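Local coordinates for protein D-hydantoinase (Ralstonia pickettii, PDB 1NFG) that is a zinc-dependent amidohydrolase that probably catalyses stereospecific hydrolysis of the cyclic amide bond of D-hydantoin derivatives, at residues Y48-T58 / V340-Y348; L392-Q403 / Y415-T426. All coordinates share one frame; numbering follows the deposited sequence.

How the interactions relate
Interaction 1 is the more deeply buried of the two: it sets helix 343-348 across the strand that runs from Tyr48 to zinc-binding His57, and it relies on side chains, with one arginine, one aspartate, bridging waters and aromatic rings doing most of the work. Interaction 2 lies farther out, partly at the surface, and is a ladder of main-chain hydrogen bonds between 392-403 and 415-426, with buried apolar groups such as Ile401, Val420 and Val423, and most of its charged groups at the exposed parts. The two share elements. Strand 390-400 pairs with strand 48-58, Tyr48 N lying 2.8 Å from Trp393 O, and Met346 of the helix packs on Ile401 and Val420.

Interaction 1: Y48-T58 / V340-Y348; sequences YVFPGGIDVHT and VEERLMMVY. With ZN (zinc ion), chain E.
With CG anti to the backbone N (chi1 -171°) and the chain straight until it bends at chi3, Arg343 carries its guanidinium from the helix to the strand backbone at Gly53-Asp55. Asp55, also with CG opposite its own N, lies across it. Their planes are 29° apart and stacked: Asp55 OD2 is 3.7 Å from Arg343 NE, a long salt bridge that is purely electrostatic, since OD2 sits well off the guanidinium plane. A water supplies the directed link, giving protons to Asp55 OD2 and to Val340 O (2.6 Å) and accepting from Arg343 NE. Arg343 NH1 makes a weak bond to Ile54 O and also hydrogen-bonds Val310 O. Arginine suits this place because its flat group can serve several acceptors at once while Leu344 CD2 and Asp55 CA cover opposite faces. Gly53, without a side chain, lets NH2 and Leu344 come close to the strand. Asp55 OD1 accepts from His57 N (3.0 Å), an Asx turn just before the histidine whose NE2 binds zinc at 2.4 Å, while Ser312 holds OD2. At the other end Tyr348 OH reaches the edge of the Tyr48 ring, and a water bridges the two hydroxyls. The helix crosses strand 53-58 at 103°; strand 85-93 touches Val340 and Asp55, helix 358-372 meets Phe50 and Leu344, and strand 390-400 packs on Tyr48 and Tyr348.

Interaction 2: L392-Q403 / Y415-T426; sequences LWDPEAEMVIEQ and YEGHKVKGVPKT
Trp393 lays its indole alongside Pro424, whose CD sits 4.2 Å from the centroid of the six-membered ring and over its face, a CH-pi contact; the compact, apolar proline ring suits the broad face of the indole. The Val423-Pro424 peptide lies over the same ring system, and the pyrrole side passes close to Gly422, whose positive phi (114°) is one that glycine adopts readily. On the opposite face of the sheet, Met399 SD and CE rest on the two methyls of Val423, beside Ala397, and Ile401 CD1 meets Val420 CG1 at 4.0 Å. An antiparallel ladder holds these groups in place: Asp394 N to Val423 O is almost straight (177°), and Val420 N and Met399 N bond in turn to Met399 O and Val420 O. Between the two runs the register slips by two residues, a beta bulge, and Gly422 N reaches Ala397 O at 2.7 Å. Asp394 OD1 secures the corner by accepting from Glu396 N and Ala397 N. Farther along, Glu416, bent at chi2 (66°), swings its carboxylate back so that OE1 takes Gln403 N on its syn side at 2.8 Å. Beyond this, the rings of Phe50 and Tyr348 also meet the Trp393 ring. Main-chain bonds thus fix the pairing, whereas exposed Glu396 and Lys421 form only a long salt bridge, an attraction that nearby solvent would probably weaken.

Interaction 1: Y48-T58 / V340-Y348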
loop_
_atom_site.group_PDB
_atom_site.type_symbol
_atom_site.label_atom_id
_atom_site.label_comp_id
_atom_site.label_asym_id
_atom_site.label_seq_id
_atom_site.Cartn_x
_atom_site.Cartn_y
_atom_site.Cartn_z
ATOM N N TYR A 48 -7.181 39.174 -15.307
ATOM C CA TYR A 48 -7.679 37.890 -15.768
ATOM C C TYR A 48 -9.202 37.915 -15.711
ATOM O O TYR A 48 -9.794 38.554 -14.838
ATOM C CB TYR A 48 -7.171 36.752 -14.874
ATOM C CG TYR A 48 -5.686 36.449 -14.960
ATOM C CD1 TYR A 48 -5.068 36.203 -16.188
ATOM C CD2 TYR A 48 -4.911 36.343 -13.806
ATOM C CE1 TYR A 48 -3.721 35.855 -16.263
ATOM C CE2 TYR A 48 -3.562 35.995 -13.869
ATOM C CZ TYR A 48 -2.975 35.751 -15.100
ATOM O OH TYR A 48 -1.647 35.390 -15.162
ATOM N N VAL A 49 -9.832 37.222 -16.647
ATOM C CA VAL A 49 -11.282 37.128 -16.683
ATOM C C VAL A 49 -11.584 35.671 -16.356
ATOM O O VAL A 49 -11.605 34.823 -17.253
ATOM C CB VAL A 49 -11.832 37.459 -18.090
ATOM C CG1 VAL A 49 -13.348 37.336 -18.105
ATOM C CG2 VAL A 49 -11.397 38.857 -18.501
ATOM N N PHE A 50 -11.797 35.388 -15.070
ATOM C CA PHE A 50 -12.081 34.029 -14.592
ATOM C C PHE A 50 -13.568 33.736 -14.462
ATOM O O PHE A 50 -14.383 34.650 -14.319
ATOM C CB PHE A 50 -11.514 33.807 -13.185
ATOM C CG PHE A 50 -10.020 33.789 -13.094
ATOM C CD1 PHE A 50 -9.255 33.009 -13.957
ATOM C CD2 PHE A 50 -9.382 34.472 -12.062
ATOM C CE1 PHE A 50 -7.866 32.904 -13.782
ATOM C CE2 PHE A 50 -7.999 34.375 -11.878
ATOM C CZ PHE A 50 -7.238 33.588 -12.739
ATOM N N PRO A 51 -13.944 32.447 -14.515
ATOM C CA PRO A 51 -15.358 32.095 -14.361
ATOM C C PRO A 51 -15.637 32.394 -12.881
ATOM O O PRO A 51 -14.707 32.395 -12.069
ATOM C CB PRO A 51 -15.372 30.595 -14.642
ATOM C CG PRO A 51 -14.280 30.426 -15.628
ATOM C CD PRO A 51 -13.182 31.309 -15.063
ATOM N N GLY A 52 -16.883 32.659 -12.513
ATOM C CA GLY A 52 -17.165 32.949 -11.113
ATOM C C GLY A 52 -16.927 31.762 -10.189
ATOM O O GLY A 52 -17.228 30.618 -10.541
ATOM N N GLY A 53 -16.389 32.032 -9.003
ATOM C CA GLY A 53 -16.132 30.966 -8.051
ATOM C C GLY A 53 -17.387 30.192 -7.673
ATOM O O GLY A 53 -18.487 30.740 -7.653
ATOM N N ILE A 54 -17.223 28.909 -7.372
ATOM C CA ILE A 54 -18.347 28.064 -6.991
ATOM C C ILE A 54 -17.998 27.266 -5.741
ATOM O O ILE A 54 -17.226 26.313 -5.804
ATOM C CB ILE A 54 -18.708 27.095 -8.123
ATOM C CG1 ILE A 54 -19.170 27.894 -9.349
ATOM C CG2 ILE A 54 -19.786 26.133 -7.656
ATOM C CD1 ILE A 54 -19.515 27.039 -10.542
ATOM N N ASP A 55 -18.577 27.658 -4.608
ATOM C CA ASP A 55 -18.302 27.002 -3.334
ATOM C C ASP A 55 -19.392 25.997 -2.956
ATOM O O ASP A 55 -20.440 26.375 -2.438
ATOM C CB ASP A 55 -18.170 28.059 -2.242
ATOM C CG ASP A 55 -17.558 27.513 -0.988
ATOM O OD1 ASP A 55 -17.626 26.279 -0.788
ATOM O OD2 ASP A 55 -17.021 28.317 -0.200
ATOM N N VAL A 56 -19.137 24.716 -3.201
ATOM C CA VAL A 56 -20.120 23.682 -2.906
ATOM C C VAL A 56 -20.143 23.185 -1.461
ATOM O O VAL A 56 -20.716 22.133 -1.177
ATOM C CB VAL A 56 -19.942 22.466 -3.852
ATOM C CG1 VAL A 56 -19.987 22.938 -5.299
ATOM C CG2 VAL A 56 -18.631 21.737 -3.554
ATOM N N HIS A 57 -19.538 23.928 -0.543
ATOM C CA HIS A 57 -19.544 23.500 0.852
ATOM C C HIS A 57 -19.655 24.679 1.810
ATOM O O HIS A 57 -18.650 25.136 2.360
ATOM C CB HIS A 57 -18.281 22.691 1.165
ATOM C CG HIS A 57 -18.323 21.977 2.484
ATOM N ND1 HIS A 57 -17.619 20.813 2.721
ATOM C CD2 HIS A 57 -18.980 22.255 3.635
ATOM C CE1 HIS A 57 -17.846 20.406 3.956
ATOM N NE2 HIS A 57 -18.670 21.263 4.532
ATOM N N THR A 58 -20.881 25.161 2.010
ATOM C CA THR A 58 -21.126 26.281 2.912
ATOM C C THR A 58 -22.241 26.016 3.913
ATOM O O THR A 58 -23.139 25.201 3.680
ATOM C CB THR A 58 -21.511 27.572 2.147
ATOM O OG1 THR A 58 -22.674 27.327 1.343
ATOM C CG2 THR A 58 -20.376 28.032 1.267
ATOM N N VAL A 340 -15.670 31.725 3.302
ATOM C CA VAL A 340 -16.302 31.792 1.984
ATOM C C VAL A 340 -15.740 32.924 1.127
ATOM O O VAL A 340 -15.662 32.802 -0.097
ATOM C CB VAL A 340 -17.849 31.954 2.085
ATOM C CG1 VAL A 340 -18.210 33.374 2.499
ATOM C CG2 VAL A 340 -18.498 31.588 0.758
ATOM N N GLU A 341 -15.329 34.014 1.767
ATOM C CA GLU A 341 -14.794 35.153 1.030
ATOM C C GLU A 341 -13.335 34.992 0.622
ATOM O O GLU A 341 -12.960 35.333 -0.498
ATOM C CB GLU A 341 -14.932 36.444 1.844
ATOM C CG GLU A 341 -14.762 37.701 0.988
ATOM C CD GLU A 341 -14.898 38.992 1.772
ATOM O OE1 GLU A 341 -15.812 39.093 2.620
ATOM O OE2 GLU A 341 -14.091 39.915 1.531
ATOM N N GLU A 342 -12.521 34.470 1.531
ATOM C CA GLU A 342 -11.100 34.294 1.278
ATOM C C GLU A 342 -10.732 33.117 0.380
ATOM O O GLU A 342 -9.633 33.090 -0.178
ATOM C CB GLU A 342 -10.350 34.153 2.605
ATOM C CG GLU A 342 -10.553 35.314 3.564
ATOM C CD GLU A 342 -11.711 35.105 4.531
ATOM O OE1 GLU A 342 -12.757 34.553 4.125
ATOM O OE2 GLU A 342 -11.574 35.513 5.704
ATOM N N ARG A 343 -11.650 32.166 0.220
ATOM C CA ARG A 343 -11.373 30.968 -0.571
ATOM C C ARG A 343 -10.533 31.159 -1.833
ATOM O O ARG A 343 -9.423 30.638 -1.914
ATOM C CB ARG A 343 -12.668 30.228 -0.936
ATOM C CG ARG A 343 -12.397 28.857 -1.578
ATOM C CD ARG A 343 -13.662 28.089 -1.946
ATOM N NE ARG A 343 -14.502 28.822 -2.888
ATOM C CZ ARG A 343 -14.905 28.345 -4.060
ATOM N NH1 ARG A 343 -14.543 27.126 -4.440
ATOM N NH2 ARG A 343 -15.670 29.085 -4.855
ATOM N N LEU A 344 -11.046 31.896 -2.813
ATOM C CA LEU A 344 -10.307 32.091 -4.059
ATOM C C LEU A 344 -8.913 32.678 -3.881
ATOM O O LEU A 344 -7.939 32.119 -4.386
ATOM C CB LEU A 344 -11.097 32.962 -5.044
ATOM C CG LEU A 344 -12.396 32.436 -5.665
ATOM C CD1 LEU A 344 -12.419 32.807 -7.124
ATOM C CD2 LEU A 344 -12.505 30.942 -5.527
ATOM N N MET A 345 -8.801 33.797 -3.178
ATOM C CA MET A 345 -7.489 34.402 -2.990
ATOM C C MET A 345 -6.494 33.416 -2.405
ATOM O O MET A 345 -5.372 33.293 -2.895
ATOM C CB MET A 345 -7.576 35.633 -2.089
ATOM C CG MET A 345 -8.177 36.858 -2.767
ATOM S SD MET A 345 -8.158 38.302 -1.686
ATOM C CE MET A 345 -9.506 37.881 -0.561
ATOM N N MET A 346 -6.913 32.709 -1.361
ATOM C CA MET A 346 -6.060 31.729 -0.701
ATOM C C MET A 346 -5.641 30.588 -1.632
ATOM O O MET A 346 -4.469 30.223 -1.686
ATOM C CB MET A 346 -6.775 31.170 0.528
ATOM C CG MET A 346 -6.942 32.182 1.640
ATOM S SD MET A 346 -5.348 32.756 2.268
ATOM C CE MET A 346 -5.178 34.169 1.365
ATOM N N VAL A 347 -6.590 30.024 -2.365
ATOM C CA VAL A 347 -6.267 28.944 -3.282
ATOM C C VAL A 347 -5.371 29.481 -4.394
ATOM O O VAL A 347 -4.442 28.799 -4.837
ATOM C CB VAL A 347 -7.544 28.332 -3.901
ATOM C CG1 VAL A 347 -7.180 27.377 -5.033
ATOM C CG2 VAL A 347 -8.342 27.602 -2.824
ATOM N N TYR A 348 -5.648 30.711 -4.830
ATOM C CA TYR A 348 -4.875 31.345 -5.894
ATOM C C TYR A 348 -3.398 31.505 -5.527
ATOM O O TYR A 348 -2.531 31.488 -6.404
ATOM C CB TYR A 348 -5.455 32.722 -6.240
ATOM C CG TYR A 348 -4.733 33.408 -7.390
ATOM C CD1 TYR A 348 -4.954 33.015 -8.713
ATOM C CD2 TYR A 348 -3.777 34.397 -7.147
ATOM C CE1 TYR A 348 -4.238 33.584 -9.766
ATOM C CE2 TYR A 348 -3.056 34.968 -8.189
ATOM C CZ TYR A 348 -3.289 34.555 -9.493
ATOM O OH TYR A 348 -2.548 35.085 -10.520
HETATM ZN ZN ZN E . -19.373 21.084 6.800
HETATM O O HOH W 1 -0.499 33.679 -12.679
HETATM O O HOH W 2 -16.047 30.606 -1.394
#

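Interaction 2: L392-Q403 / Y415-T426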
loop_
_atom_site.group_PDB
_atom_site.type_symbol
_atom_site.label_atom_id
_atom_site.label_comp_id
_atom_site.label_asym_id
_atom_site.label_seq_id
_atom_site.Cartn_x
_atom_site.Cartn_y
_atom_site.Cartn_z
ATOM N N LEU A 392 -13.131 39.502 -12.313
ATOM C CA LEU A 392 -12.014 40.178 -12.954
ATOM C C LEU A 392 -10.909 40.229 -11.910
ATOM O O LEU A 392 -10.981 40.986 -10.935
ATOM C CB LEU A 392 -12.427 41.577 -13.410
ATOM C CG LEU A 392 -13.603 41.549 -14.398
ATOM C CD1 LEU A 392 -13.795 42.933 -14.987
ATOM C CD2 LEU A 392 -13.345 40.526 -15.511
ATOM N N TRP A 393 -9.893 39.399 -12.133
ATOM C CA TRP A 393 -8.770 39.241 -11.219
ATOM C C TRP A 393 -7.537 40.072 -11.560
ATOM O O TRP A 393 -7.115 40.143 -12.713
ATOM C CB TRP A 393 -8.408 37.752 -11.177
ATOM C CG TRP A 393 -7.720 37.288 -9.927
ATOM C CD1 TRP A 393 -6.382 37.351 -9.647
ATOM C CD2 TRP A 393 -8.341 36.693 -8.782
ATOM N NE1 TRP A 393 -6.134 36.832 -8.398
ATOM C CE2 TRP A 393 -7.320 36.422 -7.846
ATOM C CE3 TRP A 393 -9.665 36.363 -8.456
ATOM C CZ2 TRP A 393 -7.582 35.835 -6.601
ATOM C CZ3 TRP A 393 -9.923 35.780 -7.221
ATOM C CH2 TRP A 393 -8.885 35.522 -6.309
ATOM N N ASP A 394 -6.969 40.708 -10.541
ATOM C CA ASP A 394 -5.762 41.514 -10.701
ATOM C C ASP A 394 -4.635 40.672 -10.116
ATOM O O ASP A 394 -4.433 40.654 -8.902
ATOM C CB ASP A 394 -5.869 42.817 -9.909
ATOM C CG ASP A 394 -4.683 43.739 -10.140
ATOM O OD1 ASP A 394 -3.564 43.235 -10.387
ATOM O OD2 ASP A 394 -4.875 44.972 -10.065
ATOM N N PRO A 395 -3.883 39.964 -10.972
ATOM C CA PRO A 395 -2.780 39.116 -10.513
ATOM C C PRO A 395 -1.636 39.818 -9.787
ATOM O O PRO A 395 -0.903 39.181 -9.036
ATOM C CB PRO A 395 -2.323 38.430 -11.798
ATOM C CG PRO A 395 -2.584 39.471 -12.830
ATOM C CD PRO A 395 -3.955 39.975 -12.443
ATOM N N GLU A 396 -1.483 41.122 -9.992
ATOM C CA GLU A 396 -0.395 41.854 -9.349
ATOM C C GLU A 396 -0.771 42.516 -8.036
ATOM O O GLU A 396 0.096 42.829 -7.218
ATOM C CB GLU A 396 0.162 42.922 -10.291
ATOM C CG GLU A 396 0.724 42.374 -11.584
ATOM C CD GLU A 396 1.607 41.160 -11.366
ATOM O OE1 GLU A 396 2.519 41.222 -10.505
ATOM O OE2 GLU A 396 1.387 40.141 -12.062
ATOM N N ALA A 397 -2.061 42.736 -7.832
ATOM C CA ALA A 397 -2.524 43.376 -6.612
ATOM C C ALA A 397 -2.084 42.631 -5.349
ATOM O O ALA A 397 -2.323 41.429 -5.198
ATOM C CB ALA A 397 -4.040 43.504 -6.644
ATOM N N GLU A 398 -1.428 43.353 -4.448
ATOM C CA GLU A 398 -0.971 42.782 -3.187
ATOM C C GLU A 398 -1.810 43.338 -2.055
ATOM O O GLU A 398 -2.248 44.484 -2.101
ATOM C CB GLU A 398 0.505 43.096 -2.964
ATOM C CG GLU A 398 1.424 42.112 -3.659
ATOM C CD GLU A 398 2.841 42.614 -3.769
ATOM O OE1 GLU A 398 3.395 43.080 -2.749
ATOM O OE2 GLU A 398 3.402 42.537 -4.882
ATOM N N MET A 399 -2.033 42.527 -1.029
ATOM C CA MET A 399 -2.868 42.951 0.081
ATOM C C MET A 399 -2.757 42.022 1.280
ATOM O O MET A 399 -2.425 40.845 1.140
ATOM C CB MET A 399 -4.316 42.995 -0.400
ATOM C CG MET A 399 -5.367 42.844 0.669
ATOM S SD MET A 399 -6.886 42.224 -0.072
ATOM C CE MET A 399 -7.449 43.700 -0.928
ATOM N N VAL A 400 -3.024 42.563 2.462
ATOM C CA VAL A 400 -2.993 41.770 3.680
ATOM C C VAL A 400 -4.433 41.510 4.069
ATOM O O VAL A 400 -5.232 42.445 4.162
ATOM C CB VAL A 400 -2.331 42.511 4.837
ATOM C CG1 VAL A 400 -2.484 41.698 6.117
ATOM C CG2 VAL A 400 -0.869 42.753 4.526
ATOM N N ILE A 401 -4.772 40.249 4.302
ATOM C CA ILE A 401 -6.135 39.927 4.681
ATOM C C ILE A 401 -6.420 40.342 6.116
ATOM O O ILE A 401 -5.791 39.858 7.055
ATOM C CB ILE A 401 -6.428 38.429 4.508
ATOM C CG1 ILE A 401 -6.319 38.069 3.025
ATOM C CG2 ILE A 401 -7.818 38.102 5.048
ATOM C CD1 ILE A 401 -6.806 36.692 2.687
ATOM N N GLU A 402 -7.366 41.261 6.269
ATOM C CA GLU A 402 -7.762 41.754 7.580
ATOM C C GLU A 402 -9.277 41.679 7.655
ATOM O O GLU A 402 -9.969 42.077 6.716
ATOM C CB GLU A 402 -7.313 43.201 7.763
ATOM C CG GLU A 402 -5.883 43.456 7.349
ATOM C CD GLU A 402 -5.537 44.927 7.390
ATOM O OE1 GLU A 402 -5.190 45.428 8.480
ATOM O OE2 GLU A 402 -5.628 45.586 6.331
ATOM N N GLN A 403 -9.788 41.166 8.771
ATOM C CA GLN A 403 -11.227 41.032 8.953
ATOM C C GLN A 403 -11.929 42.373 8.818
ATOM O O GLN A 403 -13.077 42.432 8.375
ATOM C CB GLN A 403 -11.531 40.423 10.318
ATOM C CG GLN A 403 -13.001 40.134 10.560
ATOM C CD GLN A 403 -13.620 39.311 9.451
ATOM O OE1 GLN A 403 -12.913 38.727 8.624
ATOM N NE2 GLN A 403 -14.947 39.248 9.431
ATOM N N TYR A 415 -7.729 33.744 8.159
ATOM C CA TYR A 415 -6.511 34.099 7.449
ATOM C C TYR A 415 -6.044 35.505 7.786
ATOM O O TYR A 415 -5.417 36.182 6.969
ATOM C CB TYR A 415 -6.761 33.949 5.950
ATOM C CG TYR A 415 -7.366 32.606 5.631
ATOM C CD1 TYR A 415 -6.580 31.453 5.610
ATOM C CD2 TYR A 415 -8.744 32.469 5.450
ATOM C CE1 TYR A 415 -7.151 30.190 5.423
ATOM C CE2 TYR A 415 -9.326 31.212 5.264
ATOM C CZ TYR A 415 -8.523 30.077 5.252
ATOM O OH TYR A 415 -9.092 28.839 5.065
ATOM N N GLU A 416 -6.345 35.940 9.002
ATOM C CA GLU A 416 -5.946 37.263 9.446
ATOM C C GLU A 416 -4.427 37.370 9.385
ATOM O O GLU A 416 -3.713 36.526 9.926
ATOM C CB GLU A 416 -6.428 37.498 10.878
ATOM C CG GLU A 416 -6.084 38.866 11.455
ATOM C CD GLU A 416 -6.802 40.001 10.750
ATOM O OE1 GLU A 416 -8.039 39.912 10.590
ATOM O OE2 GLU A 416 -6.128 40.986 10.368
ATOM N N GLY A 417 -3.940 38.403 8.709
ATOM C CA GLY A 417 -2.508 38.605 8.608
ATOM C C GLY A 417 -1.825 38.070 7.363
ATOM O O GLY A 417 -0.698 38.461 7.080
ATOM N N HIS A 418 -2.482 37.189 6.617
ATOM C CA HIS A 418 -1.862 36.634 5.414
ATOM C C HIS A 418 -1.701 37.651 4.291
ATOM O O HIS A 418 -2.639 38.374 3.947
ATOM C CB HIS A 418 -2.659 35.435 4.878
ATOM C CG HIS A 418 -2.568 34.208 5.733
ATOM N ND1 HIS A 418 -2.207 32.976 5.229
ATOM C CD2 HIS A 418 -2.825 34.014 7.051
ATOM C CE1 HIS A 418 -2.248 32.077 6.198
ATOM N NE2 HIS A 418 -2.621 32.679 7.314
ATOM N N LYS A 419 -0.499 37.705 3.727
ATOM C CA LYS A 419 -0.219 38.605 2.619
ATOM C C LYS A 419 -0.527 37.825 1.353
ATOM O O LYS A 419 -0.078 36.691 1.191
ATOM C CB LYS A 419 1.248 39.047 2.633
ATOM C CG LYS A 419 1.614 39.901 3.847
ATOM C CD LYS A 419 3.047 40.425 3.777
ATOM C CE LYS A 419 4.062 39.292 3.828
ATOM N NZ LYS A 419 5.454 39.800 3.680
ATOM N N VAL A 420 -1.308 38.421 0.462
ATOM C CA VAL A 420 -1.678 37.747 -0.772
ATOM C C VAL A 420 -1.360 38.572 -2.004
ATOM O O VAL A 420 -1.260 39.797 -1.939
ATOM C CB VAL A 420 -3.189 37.413 -0.793
ATOM C CG1 VAL A 420 -3.531 36.548 0.387
ATOM C CG2 VAL A 420 -4.019 38.688 -0.757
ATOM N N LYS A 421 -1.199 37.883 -3.125
ATOM C CA LYS A 421 -0.921 38.529 -4.396
ATOM C C LYS A 421 -1.972 37.977 -5.350
ATOM O O LYS A 421 -1.986 36.780 -5.647
ATOM C CB LYS A 421 0.485 38.173 -4.878
ATOM C CG LYS A 421 0.894 38.866 -6.163
ATOM C CD LYS A 421 2.264 38.392 -6.610
ATOM C CE LYS A 421 2.631 38.938 -7.976
ATOM N NZ LYS A 421 3.920 38.369 -8.459
ATOM N N GLY A 422 -2.859 38.850 -5.814
ATOM C CA GLY A 422 -3.924 38.421 -6.704
ATOM C C GLY A 422 -5.233 38.598 -5.959
ATOM O O GLY A 422 -5.567 37.809 -5.071
ATOM N N VAL A 423 -5.977 39.637 -6.325
ATOM C CA VAL A 423 -7.235 39.961 -5.665
ATOM C C VAL A 423 -8.422 40.117 -6.620
ATOM O O VAL A 423 -8.262 40.574 -7.753
ATOM C CB VAL A 423 -7.067 41.272 -4.867
ATOM C CG1 VAL A 423 -8.392 41.725 -4.292
ATOM C CG2 VAL A 423 -6.046 41.071 -3.767
ATOM N N PRO A 424 -9.632 39.720 -6.175
ATOM C CA PRO A 424 -10.835 39.844 -7.013
ATOM C C PRO A 424 -11.154 41.337 -7.047
ATOM O O PRO A 424 -11.130 42.000 -6.001
ATOM C CB PRO A 424 -11.900 39.075 -6.227
ATOM C CG PRO A 424 -11.120 38.202 -5.295
ATOM C CD PRO A 424 -9.945 39.042 -4.907
ATOM N N LYS A 425 -11.450 41.879 -8.225
ATOM C CA LYS A 425 -11.739 43.311 -8.312
ATOM C C LYS A 425 -13.192 43.663 -8.574
ATOM O O LYS A 425 -13.790 44.425 -7.816
ATOM C CB LYS A 425 -10.830 43.968 -9.352
ATOM C CG LYS A 425 -9.443 44.259 -8.803
ATOM C CD LYS A 425 -9.576 45.057 -7.526
ATOM C CE LYS A 425 -8.240 45.495 -6.981
ATOM N NZ LYS A 425 -8.429 46.283 -5.729
ATOM N N THR A 426 -13.759 43.132 -9.647
ATOM C CA THR A 426 -15.157 43.400 -9.926
ATOM C C THR A 426 -15.788 42.065 -10.305
ATOM O O THR A 426 -15.168 41.248 -10.995
ATOM C CB THR A 426 -15.341 44.459 -11.052
ATOM O OG1 THR A 426 -15.208 43.845 -12.333
ATOM C CG2 THR A 426 -14.302 45.550 -10.926
#